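Local atomic coordinates of DegV family protein (Eubacterium eligens, PDB entry 3FDJ), a protein that is of unknown function but probably binds a fatty acid or similar lipid. Residues 111-116 with 123-128; 130-135 with 144-149. All blocks are in the same frame, centred on the assembly; numbering follows the deposited sequence.

Contact 1 (111-116 with 123-128); sequences RVIDSK and RIILEQ
Ile125 has CG1 anti to its own carbonyl carbon (chi1 -66°), and a nearly extended chi2 of 166° carries CD1 to Ser115. There CD1 lies 3.8 Å from Ser115 CB, with Ser115 CA almost as near. The other branch, CG2, makes a looser approach to Ile113, 4.4 Å from its CD1. Ser115 CB points toward the helix, and chi1 (68°) sets OG between the backbone N and the carbonyl carbon, where it bonds to Thr82 O and Ser117 N. Across the contact only hydrocarbon meets hydrocarbon, while the buried hydroxyl is satisfied by backbone atoms. This is a beta-alpha step of an alpha/beta domain: strand 109-114 runs parallel to strand 77-82, and the following helix 120-134 packs on one sheet face, where Ile125 also touches Val81. Val112 packs against helix 90-102 on the opposite face. Asp114 OD1 closes an Asx turn by accepting from Lys116 N at 2.9 Å. Near the strand start, Ile113 CG1 lies 3.7 Å above the plane of the Arg111 guanidinium, over its centre.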
loop_
_atom_site.group_PDB
_atom_site.type_symbol
_atom_site.label_atom_id
_atom_site.label_comp_id
_atom_site.label_asym_id
_atom_site.label_seq_id
_atom_site.Cartn_x
_atom_site.Cartn_y
_atom_site.Cartn_z
ATOM N N ARG A 111 -7.355 -17.131 -3.735
ATOM C CA ARG A 111 -6.425 -16.530 -4.690
ATOM C C ARG A 111 -5.618 -15.522 -3.920
ATOM O O ARG A 111 -6.194 -14.612 -3.304
ATOM C CB ARG A 111 -7.164 -15.846 -5.837
ATOM C CG ARG A 111 -6.294 -14.848 -6.626
ATOM C CD ARG A 111 -5.146 -15.529 -7.392
ATOM N NE ARG A 111 -4.120 -14.550 -7.791
ATOM C CZ ARG A 111 -4.220 -13.688 -8.812
ATOM N NH1 ARG A 111 -3.216 -12.871 -9.061
ATOM N NH2 ARG A 111 -5.288 -13.647 -9.605
ATOM N N VAL A 112 -4.301 -15.698 -3.931
ATOM C CA VAL A 112 -3.400 -14.707 -3.341
ATOM C C VAL A 112 -2.894 -13.826 -4.484
ATOM O O VAL A 112 -2.356 -14.344 -5.473
ATOM C CB VAL A 112 -2.243 -15.335 -2.582
ATOM C CG1 VAL A 112 -1.382 -14.237 -1.952
ATOM C CG2 VAL A 112 -2.725 -16.336 -1.494
ATOM N N ILE A 113 -3.110 -12.517 -4.327
ATOM C CA ILE A 113 -2.734 -11.493 -5.316
ATOM C C ILE A 113 -1.520 -10.730 -4.810
ATOM O O ILE A 113 -1.590 -10.006 -3.815
ATOM C CB ILE A 113 -3.873 -10.491 -5.595
ATOM C CG1 ILE A 113 -5.134 -11.210 -6.057
ATOM C CG2 ILE A 113 -3.411 -9.433 -6.637
ATOM C CD1 ILE A 113 -6.355 -10.301 -6.076
ATOM N N ASP A 114 -0.395 -10.921 -5.494
ATOM C CA ASP A 114 0.778 -10.078 -5.294
ATOM C C ASP A 114 0.427 -8.758 -5.961
ATOM O O ASP A 114 0.308 -8.694 -7.178
ATOM C CB ASP A 114 1.996 -10.702 -5.969
ATOM C CG ASP A 114 3.229 -9.785 -5.969
ATOM O OD1 ASP A 114 3.213 -8.740 -5.301
ATOM O OD2 ASP A 114 4.198 -10.136 -6.675
ATOM N N SER A 115 0.241 -7.717 -5.168
ATOM C CA SER A 115 -0.136 -6.412 -5.717
ATOM C C SER A 115 0.961 -5.774 -6.532
ATOM O O SER A 115 0.674 -4.824 -7.252
ATOM C CB SER A 115 -0.532 -5.436 -4.616
ATOM O OG SER A 115 0.576 -5.071 -3.805
ATOM N N LYS A 116 2.210 -6.240 -6.374
ATOM C CA LYS A 116 3.368 -5.600 -6.996
ATOM C C LYS A 116 3.503 -4.140 -6.525
ATOM O O LYS A 116 4.158 -3.323 -7.162
ATOM C CB LYS A 116 3.271 -5.666 -8.514
ATOM C CG LYS A 116 2.982 -7.051 -9.086
ATOM C CD LYS A 116 2.984 -6.935 -10.611
ATOM C CE LYS A 116 2.495 -8.158 -11.322
ATOM N NZ LYS A 116 2.705 -7.964 -12.793
ATOM N N ARG A 123 -5.320 -0.776 -2.011
ATOM C CA ARG A 123 -6.697 -0.304 -1.832
ATOM C C ARG A 123 -7.510 -0.320 -3.121
ATOM O O ARG A 123 -8.650 -0.791 -3.123
ATOM C CB ARG A 123 -6.756 1.082 -1.173
ATOM C CG ARG A 123 -8.151 1.506 -0.910
ATOM C CD ARG A 123 -8.224 2.775 -0.117
ATOM N NE ARG A 123 -9.625 3.105 0.073
ATOM C CZ ARG A 123 -10.100 3.876 1.048
ATOM N NH1 ARG A 123 -9.290 4.442 1.959
ATOM N NH2 ARG A 123 -11.411 4.056 1.123
ATOM N N ILE A 124 -6.930 0.188 -4.212
ATOM C CA ILE A 124 -7.611 0.190 -5.508
ATOM C C ILE A 124 -7.949 -1.239 -5.970
ATOM O O ILE A 124 -9.027 -1.493 -6.500
ATOM C CB ILE A 124 -6.805 0.992 -6.558
ATOM C CG1 ILE A 124 -6.974 2.485 -6.278
ATOM C CG2 ILE A 124 -7.265 0.688 -7.987
ATOM C CD1 ILE A 124 -6.294 3.437 -7.291
ATOM N N ILE A 125 -7.026 -2.162 -5.788
ATOM C CA ILE A 125 -7.292 -3.568 -6.107
ATOM C C ILE A 125 -8.487 -4.098 -5.285
ATOM O O ILE A 125 -9.424 -4.674 -5.832
ATOM C CB ILE A 125 -6.030 -4.429 -5.909
ATOM C CG1 ILE A 125 -4.978 -4.017 -6.937
ATOM C CG2 ILE A 125 -6.356 -5.926 -6.032
ATOM C CD1 ILE A 125 -3.558 -4.541 -6.659
ATOM N N LEU A 126 -8.452 -3.870 -3.983
ATOM C CA LEU A 126 -9.522 -4.324 -3.083
ATOM C C LEU A 126 -10.867 -3.751 -3.496
ATOM O O LEU A 126 -11.872 -4.473 -3.521
ATOM C CB LEU A 126 -9.204 -3.943 -1.646
ATOM C CG LEU A 126 -8.118 -4.779 -1.004
ATOM C CD1 LEU A 126 -7.555 -4.055 0.210
ATOM C CD2 LEU A 126 -8.671 -6.156 -0.608
ATOM N N GLU A 127 -10.881 -2.464 -3.853
ATOM C CA GLU A 127 -12.115 -1.836 -4.284
ATOM C C GLU A 127 -12.650 -2.403 -5.604
ATOM O O GLU A 127 -13.862 -2.435 -5.826
ATOM C CB GLU A 127 -11.975 -0.329 -4.374
ATOM C CG GLU A 127 -11.790 0.363 -3.017
ATOM C CD GLU A 127 -11.708 1.862 -3.160
ATOM O OE1 GLU A 127 -12.339 2.392 -4.109
ATOM O OE2 GLU A 127 -11.040 2.515 -2.333
ATOM N N GLN A 128 -11.754 -2.802 -6.494
ATOM C CA GLN A 128 -12.182 -3.388 -7.748
ATOM C C GLN A 128 -12.732 -4.798 -7.542
ATOM O O GLN A 128 -13.703 -5.178 -8.206
ATOM C CB GLN A 128 -11.065 -3.385 -8.787
ATOM C CG GLN A 128 -11.522 -3.818 -10.164
ATOM C CD GLN A 128 -12.532 -2.891 -10.818
ATOM O OE1 GLN A 128 -12.715 -1.733 -10.425
ATOM N NE2 GLN A 128 -13.204 -3.413 -11.832
#

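Contact 2 (130-135 with 144-149); sequences QQMIEE and GAIDAY
Gln130 NE2 is gripped by two oxygens, Glu134 OE2 at 3.1 Å and the backbone O of Arg18, on a flank of the helix whose Met132 meets Ala145 and Ile146. The Glu134 carboxylate is met from above its plane, whereas its oxygen lies in the amide plane of Gln130. One residue on, Gln131 NE2 gives the same four-residue bond to Glu135 OE2, also 3.1 Å long. Between the segments themselves there is only apolar touching. Met132, deposited as selenomethionine, runs out extended as far as SE and then bends (chi3 -81°), so that its last two atoms serve different partners: SE rests 4.0 Å from Ala145 CB, while CE lies 3.9 Å from Ile146 CD1. The two segments belong to consecutive helices, 120-134 and 139-150, joined by a short loop; their CA atoms come nearest at Met132 and Ile146, 9.0 Å apart, a spacing bridged by side-chain ends. Ile146 has CG1 anti to its backbone N (chi1 -169°), and the two long side chains cross at a slant where their methyls meet. Ile146 also packs on Leu129 of the first helix and on Ile113 of strand 109-114, while Met132 also touches Ile142 of the second helix. Ala145 sits at the partly exposed margin of this apolar patch. A turn further on, Tyr149 OH bonds to Glu276 OE2, linking the second helix to strand 271-276.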
loop_
_atom_site.group_PDB
_atom_site.type_symbol
_atom_site.label_atom_id
_atom_site.label_comp_id
_atom_site.label_asym_id
_atom_site.label_seq_id
_atom_site.Cartn_x
_atom_site.Cartn_y
_atom_site.Cartn_z
ATOM N N GLN A 130 -14.217 -5.693 -4.823
ATOM C CA GLN A 130 -15.527 -5.412 -4.264
ATOM C C GLN A 130 -16.549 -5.084 -5.344
ATOM O O GLN A 130 -17.647 -5.648 -5.357
ATOM C CB GLN A 130 -15.447 -4.250 -3.274
ATOM C CG GLN A 130 -16.824 -3.741 -2.853
ATOM C CD GLN A 130 -16.733 -2.678 -1.787
ATOM O OE1 GLN A 130 -15.643 -2.190 -1.477
ATOM N NE2 GLN A 130 -17.870 -2.336 -1.202
ATOM N N GLN A 131 -16.187 -4.185 -6.255
ATOM C CA GLN A 131 -17.071 -3.814 -7.358
ATOM C C GLN A 131 -17.507 -5.034 -8.200
ATOM O O GLN A 131 -18.690 -5.177 -8.546
ATOM C CB GLN A 131 -16.414 -2.771 -8.262
ATOM C CG GLN A 131 -17.371 -2.222 -9.298
ATOM C CD GLN A 131 -16.729 -1.196 -10.180
ATOM O OE1 GLN A 131 -16.190 -0.192 -9.693
ATOM N NE2 GLN A 131 -16.753 -1.443 -11.492
HETATM N N MSE A 132 -16.564 -5.911 -8.528
HETATM C CA MSE A 132 -16.901 -7.087 -9.332
HETATM C C MSE A 132 -17.785 -8.071 -8.580
HETATM O O MSE A 132 -18.717 -8.650 -9.158
HETATM C CB MSE A 132 -15.635 -7.754 -9.866
HETATM C CG MSE A 132 -14.953 -6.903 -10.917
HETATM SE SE MSE A 132 -13.498 -7.955 -11.738
HETATM C CE MSE A 132 -12.347 -7.702 -10.532
ATOM N N ILE A 133 -17.522 -8.240 -7.293
ATOM C CA ILE A 133 -18.383 -9.044 -6.440
ATOM C C ILE A 133 -19.804 -8.469 -6.411
ATOM O O ILE A 133 -20.786 -9.217 -6.535
ATOM C CB ILE A 133 -17.800 -9.171 -5.017
ATOM C CG1 ILE A 133 -16.524 -10.003 -5.061
ATOM C CG2 ILE A 133 -18.834 -9.806 -4.042
ATOM C CD1 ILE A 133 -15.714 -9.988 -3.759
ATOM N N GLU A 134 -19.923 -7.150 -6.280
ATOM C CA GLU A 134 -21.231 -6.500 -6.254
ATOM C C GLU A 134 -21.953 -6.578 -7.596
ATOM O O GLU A 134 -23.183 -6.569 -7.645
ATOM C CB GLU A 134 -21.087 -5.047 -5.816
ATOM C CG GLU A 134 -20.612 -4.936 -4.379
ATOM C CD GLU A 134 -20.379 -3.510 -3.936
ATOM O OE1 GLU A 134 -20.171 -2.631 -4.810
ATOM O OE2 GLU A 134 -20.396 -3.274 -2.708
ATOM N N GLU A 135 -21.186 -6.645 -8.679
ATOM C CA GLU A 135 -21.740 -6.836 -10.022
ATOM C C GLU A 135 -22.225 -8.275 -10.262
ATOM O O GLU A 135 -22.851 -8.531 -11.287
ATOM C CB GLU A 135 -20.706 -6.437 -11.093
ATOM C CG GLU A 135 -20.516 -4.934 -11.236
ATOM C CD GLU A 135 -19.245 -4.536 -11.990
ATOM O OE1 GLU A 135 -18.415 -5.415 -12.323
ATOM O OE2 GLU A 135 -19.069 -3.317 -12.232
ATOM N N GLY A 144 -9.525 -14.101 -12.886
ATOM C CA GLY A 144 -8.894 -13.772 -14.186
ATOM C C GLY A 144 -8.775 -12.277 -14.428
ATOM O O GLY A 144 -7.733 -11.773 -14.838
ATOM N N ALA A 145 -9.850 -11.570 -14.141
ATOM C CA ALA A 145 -9.993 -10.186 -14.578
ATOM C C ALA A 145 -9.190 -9.199 -13.758
ATOM O O ALA A 145 -8.790 -8.147 -14.283
ATOM C CB ALA A 145 -11.465 -9.791 -14.611
ATOM N N ILE A 146 -8.952 -9.507 -12.483
ATOM C CA ILE A 146 -8.294 -8.562 -11.594
ATOM C C ILE A 146 -6.859 -8.278 -12.071
ATOM O O ILE A 146 -6.393 -7.136 -12.004
ATOM C CB ILE A 146 -8.337 -9.016 -10.108
ATOM C CG1 ILE A 146 -7.892 -7.868 -9.197
ATOM C CG2 ILE A 146 -7.522 -10.299 -9.845
ATOM C CD1 ILE A 146 -8.876 -6.630 -9.212
ATOM N N ASP A 147 -6.173 -9.309 -12.569
ATOM C CA ASP A 147 -4.797 -9.113 -13.081
ATOM C C ASP A 147 -4.737 -8.207 -14.309
ATOM O O ASP A 147 -3.798 -7.424 -14.463
ATOM C CB ASP A 147 -4.129 -10.432 -13.345
ATOM C CG ASP A 147 -4.113 -11.298 -12.121
ATOM O OD1 ASP A 147 -3.118 -11.226 -11.357
ATOM O OD2 ASP A 147 -5.135 -11.973 -11.873
ATOM N N ALA A 148 -5.755 -8.273 -15.155
ATOM C CA ALA A 148 -5.840 -7.374 -16.294
ATOM C C ALA A 148 -6.066 -5.924 -15.843
ATOM O O ALA A 148 -5.446 -4.992 -16.367
ATOM C CB ALA A 148 -6.969 -7.829 -17.224
ATOM N N TYR A 149 -6.973 -5.755 -14.881
ATOM C CA TYR A 149 -7.291 -4.453 -14.283
ATOM C C TYR A 149 -6.048 -3.798 -13.661
ATOM O O TYR A 149 -5.803 -2.580 -13.841
ATOM C CB TYR A 149 -8.412 -4.620 -13.248
ATOM C CG TYR A 149 -8.720 -3.350 -12.498
ATOM C CD1 TYR A 149 -9.606 -2.417 -13.024
ATOM C CD2 TYR A 149 -8.087 -3.051 -11.296
ATOM C CE1 TYR A 149 -9.870 -1.215 -12.350
ATOM C CE2 TYR A 149 -8.350 -1.875 -10.607
ATOM C CZ TYR A 149 -9.247 -0.965 -11.129
ATOM O OH TYR A 149 -9.519 0.217 -10.471
#

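Overall arrangement
Following the chain, strand 109-114 leads through a short connection into helix 120-134, and contact 1 closes that loop by laying the helix's first half on the strand. The same helix runs on to contact 2, which closes the next loop against helix 139-150. The two contacts are in series, neither enclosing nor crossing the other, with centres about 10 Å apart. They nevertheless touch: Arg111 NH2 and Asp147 OD2 form a 2.8 Å salt bridge from strand to second helix, and Gln128 CB lies 3.9 Å from Ile146 CD1. Together they tie strand 109-114, of the sheet containing strand 77-82, to both helices, with Ile113 and Ile125 of contact 1 touching Met150 of the second.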